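PDB 6KVR: fatty acid amide hydrolase, which probably hydrolyses amides of monocarboxylic acids, releasing the carboxylate and ammonium, as a member of the amidase signature family. Local coordinates for residues 149-163 / 190-203. Numbering follows the deposited sequence.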
# COMPACT_ATOMS: atom_id res chain seq x y z
N PRO A 149 14.27 8.14 23.14
CA PRO A 149 13.47 7.31 24.06
C PRO A 149 13.96 5.88 24.23
O PRO A 149 13.40 5.17 25.08
CB PRO A 149 12.07 7.33 23.43
CG PRO A 149 12.32 7.61 22.00
CD PRO A 149 13.52 8.51 21.93
N LEU A 150 14.94 5.42 23.46
CA LEU A 150 15.50 4.08 23.63
C LEU A 150 16.93 4.13 24.14
O LEU A 150 17.68 3.16 24.00
CB LEU A 150 15.43 3.29 22.31
CG LEU A 150 14.04 3.00 21.74
CD1 LEU A 150 14.16 2.21 20.45
CD2 LEU A 150 13.15 2.27 22.74
N HIS A 151 17.33 5.27 24.70
CA HIS A 151 18.69 5.50 25.17
C HIS A 151 19.12 4.40 26.13
O HIS A 151 18.52 4.22 27.19
CB HIS A 151 18.76 6.88 25.84
CG HIS A 151 20.11 7.24 26.39
ND1 HIS A 151 20.90 8.22 25.84
CD2 HIS A 151 20.79 6.77 27.46
CE1 HIS A 151 22.02 8.33 26.53
NE2 HIS A 151 21.98 7.45 27.52
N GLY A 152 20.13 3.64 25.72
CA GLY A 152 20.70 2.61 26.56
C GLY A 152 19.96 1.29 26.58
O GLY A 152 20.30 0.43 27.40
N ILE A 153 18.97 1.09 25.72
CA ILE A 153 18.13 -0.10 25.75
C ILE A 153 18.78 -1.16 24.83
O ILE A 153 18.85 -0.91 23.62
CB ILE A 153 16.69 0.22 25.33
CG1 ILE A 153 16.04 1.11 26.38
CG2 ILE A 153 15.86 -1.04 25.21
CD1 ILE A 153 16.17 0.56 27.81
N PRO A 154 19.24 -2.28 25.36
CA PRO A 154 19.86 -3.32 24.50
C PRO A 154 18.82 -4.10 23.71
O PRO A 154 17.92 -4.74 24.27
CB PRO A 154 20.59 -4.22 25.51
CG PRO A 154 20.61 -3.46 26.80
CD PRO A 154 19.38 -2.60 26.79
N ILE A 155 18.97 -4.08 22.39
CA ILE A 155 17.98 -4.60 21.46
C ILE A 155 18.67 -5.62 20.56
O ILE A 155 19.76 -5.36 20.05
CB ILE A 155 17.32 -3.46 20.65
CG1 ILE A 155 16.41 -2.65 21.58
CG2 ILE A 155 16.56 -3.99 19.43
CD1 ILE A 155 15.54 -1.64 20.87
N SER A 156 18.06 -6.80 20.41
CA SER A 156 18.58 -7.83 19.53
C SER A 156 17.96 -7.71 18.14
O SER A 156 16.81 -7.27 17.99
CB SER A 156 18.31 -9.22 20.11
OG SER A 156 16.93 -9.38 20.38
N LEU A 157 18.72 -8.11 17.13
CA LEU A 157 18.40 -7.84 15.73
C LEU A 157 18.46 -9.13 14.93
O LEU A 157 19.42 -9.90 15.03
CB LEU A 157 19.39 -6.83 15.15
CG LEU A 157 19.42 -5.44 15.79
CD1 LEU A 157 20.64 -4.72 15.33
CD2 LEU A 157 18.15 -4.65 15.46
N LYS A 158 17.41 -9.39 14.15
CA LYS A 158 17.43 -10.51 13.22
C LYS A 158 18.56 -10.30 12.22
O LYS A 158 18.77 -9.18 11.74
CB LYS A 158 16.08 -10.64 12.52
CG LYS A 158 15.83 -11.93 11.77
CD LYS A 158 14.45 -11.91 11.12
CE LYS A 158 14.23 -13.13 10.21
NZ LYS A 158 12.78 -13.39 9.93
N GLU A 159 19.30 -11.38 11.92
CA GLU A 159 20.52 -11.26 11.12
C GLU A 159 20.26 -10.66 9.73
O GLU A 159 21.07 -9.87 9.24
CB GLU A 159 21.20 -12.63 10.98
CG GLU A 159 22.62 -12.57 10.36
CD GLU A 159 22.63 -12.46 8.82
OE1 GLU A 159 21.57 -12.68 8.17
OE2 GLU A 159 23.70 -12.14 8.24
N GLN A 160 19.17 -11.05 9.08
CA GLN A 160 18.97 -10.67 7.68
C GLN A 160 18.91 -9.15 7.45
O GLN A 160 19.04 -8.71 6.31
CB GLN A 160 17.71 -11.35 7.12
CG GLN A 160 16.41 -10.93 7.81
CD GLN A 160 15.65 -9.91 7.00
OE1 GLN A 160 15.79 -9.85 5.77
NE2 GLN A 160 14.82 -9.11 7.67
N MSE A 161 18.73 -8.35 8.50
CA MSE A 161 18.73 -6.90 8.33
C MSE A 161 20.14 -6.37 8.15
O MSE A 161 21.04 -6.72 8.92
CB MSE A 161 18.07 -6.20 9.52
CG MSE A 161 16.62 -6.56 9.71
SE MSE A 161 15.82 -5.68 11.28
CE MSE A 161 16.74 -6.70 12.62
N ASN A 162 20.33 -5.50 7.16
CA ASN A 162 21.62 -4.86 6.94
C ASN A 162 22.17 -4.29 8.24
O ASN A 162 21.49 -3.50 8.91
CB ASN A 162 21.51 -3.72 5.91
CG ASN A 162 21.50 -4.21 4.48
OD1 ASN A 162 21.72 -5.39 4.21
ND2 ASN A 162 21.25 -3.29 3.54
N TYR A 163 23.38 -4.68 8.58
CA TYR A 163 24.13 -4.06 9.66
C TYR A 163 25.41 -3.50 9.05
O TYR A 163 26.15 -4.24 8.38
CB TYR A 163 24.45 -5.06 10.78
CG TYR A 163 24.87 -4.39 12.08
CD1 TYR A 163 26.15 -3.87 12.23
CD2 TYR A 163 23.98 -4.27 13.15
CE1 TYR A 163 26.54 -3.27 13.41
CE2 TYR A 163 24.36 -3.65 14.34
CZ TYR A 163 25.65 -3.16 14.46
OH TYR A 163 26.04 -2.54 15.62
N LEU A 190 16.69 2.75 15.03
CA LEU A 190 16.81 2.32 16.42
C LEU A 190 18.04 2.94 17.08
O LEU A 190 17.97 3.40 18.23
CB LEU A 190 16.84 0.80 16.52
CG LEU A 190 15.50 0.13 16.21
CD1 LEU A 190 15.61 -1.39 16.33
CD2 LEU A 190 14.40 0.67 17.13
N GLU A 191 19.16 2.98 16.35
CA GLU A 191 20.37 3.61 16.86
C GLU A 191 20.16 5.09 17.14
O GLU A 191 20.53 5.59 18.20
CB GLU A 191 21.52 3.41 15.87
CG GLU A 191 22.84 3.94 16.37
CD GLU A 191 23.93 3.89 15.31
OE1 GLU A 191 25.13 3.94 15.68
OE2 GLU A 191 23.60 3.83 14.11
N LYS A 192 19.57 5.82 16.19
CA LYS A 192 19.31 7.24 16.42
C LYS A 192 18.44 7.47 17.65
O LYS A 192 18.63 8.44 18.38
CB LYS A 192 18.67 7.88 15.18
CG LYS A 192 19.59 7.87 13.94
CD LYS A 192 18.95 8.53 12.72
CE LYS A 192 19.86 8.43 11.49
NZ LYS A 192 19.15 8.78 10.21
N LEU A 193 17.49 6.57 17.91
CA LEU A 193 16.67 6.65 19.11
C LEU A 193 17.43 6.27 20.39
O LEU A 193 16.90 6.46 21.49
CB LEU A 193 15.43 5.77 18.95
CG LEU A 193 14.43 6.19 17.86
CD1 LEU A 193 13.40 5.09 17.61
CD2 LEU A 193 13.73 7.48 18.24
N GLY A 194 18.64 5.73 20.27
CA GLY A 194 19.48 5.47 21.42
C GLY A 194 19.74 4.01 21.73
O GLY A 194 20.43 3.74 22.72
N ALA A 195 19.25 3.07 20.93
CA ALA A 195 19.37 1.66 21.31
C ALA A 195 20.83 1.20 21.24
O ALA A 195 21.67 1.81 20.60
CB ALA A 195 18.50 0.79 20.41
N VAL A 196 21.11 0.10 21.93
CA VAL A 196 22.46 -0.48 22.00
C VAL A 196 22.41 -1.86 21.37
O VAL A 196 21.53 -2.67 21.70
CB VAL A 196 22.98 -0.56 23.45
CG1 VAL A 196 24.35 -1.22 23.48
CG2 VAL A 196 23.03 0.84 24.10
N PHE A 197 23.36 -2.15 20.47
CA PHE A 197 23.39 -3.39 19.70
C PHE A 197 24.60 -4.24 20.08
O PHE A 197 25.67 -3.72 20.38
CB PHE A 197 23.45 -3.12 18.20
CG PHE A 197 22.32 -2.27 17.69
CD1 PHE A 197 21.01 -2.51 18.09
CD2 PHE A 197 22.57 -1.25 16.78
CE1 PHE A 197 19.96 -1.73 17.58
CE2 PHE A 197 21.53 -0.47 16.27
CZ PHE A 197 20.24 -0.71 16.68
N TYR A 198 24.43 -5.57 19.98
CA TYR A 198 25.47 -6.49 20.43
C TYR A 198 25.30 -7.91 19.91
O TYR A 198 26.27 -8.67 19.92
CB TYR A 198 25.53 -6.51 21.97
CG TYR A 198 24.22 -6.89 22.64
CD1 TYR A 198 23.11 -6.05 22.58
CD2 TYR A 198 24.09 -8.09 23.31
CE1 TYR A 198 21.92 -6.40 23.18
CE2 TYR A 198 22.90 -8.45 23.91
CZ TYR A 198 21.82 -7.59 23.85
OH TYR A 198 20.64 -7.94 24.46
N VAL A 199 24.09 -8.30 19.48
CA VAL A 199 23.83 -9.67 19.03
C VAL A 199 22.89 -9.65 17.82
O VAL A 199 21.92 -8.87 17.77
CB VAL A 199 23.24 -10.54 20.15
CG1 VAL A 199 21.95 -9.95 20.69
CG2 VAL A 199 23.00 -11.96 19.67
N ARG A 200 23.17 -10.51 16.84
CA ARG A 200 22.31 -10.72 15.69
C ARG A 200 21.94 -12.19 15.66
O ARG A 200 22.82 -13.06 15.78
CB ARG A 200 23.00 -10.31 14.37
CG ARG A 200 23.33 -8.81 14.32
CD ARG A 200 24.29 -8.46 13.20
NE ARG A 200 23.62 -8.51 11.91
CZ ARG A 200 24.25 -8.60 10.75
NH1 ARG A 200 25.57 -8.63 10.68
NH2 ARG A 200 23.54 -8.61 9.62
N THR A 201 20.65 -12.47 15.53
CA THR A 201 20.06 -13.76 15.87
C THR A 201 19.79 -14.61 14.64
O THR A 201 19.70 -14.12 13.51
CB THR A 201 18.77 -13.56 16.65
OG1 THR A 201 17.94 -12.61 15.97
CG2 THR A 201 19.07 -13.06 18.05
N SER A 202 19.61 -15.90 14.89
CA SER A 202 19.55 -16.92 13.85
C SER A 202 18.21 -16.94 13.14
O SER A 202 17.20 -16.40 13.62
CB SER A 202 19.84 -18.31 14.43
OG SER A 202 18.85 -18.64 15.40
N GLN A 203 18.22 -17.58 11.98
CA GLN A 203 17.10 -17.68 11.06
C GLN A 203 17.34 -18.90 10.18
O GLN A 203 18.49 -19.30 9.98
CB GLN A 203 17.00 -16.41 10.20
CG GLN A 203 18.22 -16.24 9.32
CD GLN A 203 18.66 -14.81 9.16
OE1 GLN A 203 17.96 -13.87 9.58
NE2 GLN A 203 19.83 -14.62 8.57
O HOH W 1 21.92 -6.35 18.77
O HOH W 2 20.94 -7.54 11.53
O HOH W 3 25.32 0.85 15.85
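The Arg200 guanidinium is sandwiched: Tyr163 CB sits over its centre, 3.5 Å above the plane, and Glu159 CG toward the rim of the opposite face. With the chain bent at chi3 (74°), NH2 donates to Glu159 O (2.8 Å), on an in-plane lone pair, and NE to a water touching Lys158 O and Met161 O. Glu159 OE2 adds a long salt bridge from out of the guanidinium plane; NH1 pairs with Glu123. Leu157 CD1 makes a CH-pi contact over one Phe197 face, 3.8 Å from the centroid; Ile155 O meets that ring's edge, Ile155 N that of Tyr198. Gln203 NE2 donates to Glu159 OE1 (2.6 Å), carboxylate and amide nearly perpendicular; backbone N-H of His169 and Gly170 hold the same carboxylate. Val196 N bonds to Ile153 O and Ile155 N to Val196 O; the register then slips by one, a water joining Ile155 O to Tyr198 N and Val199 O, before Thr201 N bonds to Leu157 O. Bridges Leu157-Arg200 and Lys158-Thr201 pair strand 155-158 in parallel with 199-201 in the mixed central sheet of the amidase signature fold; the former carries Lys158, NZ hydrogen-bonded to Ser233 OG, predicted as the lysine of the family's Ser-Ser-Lys triad.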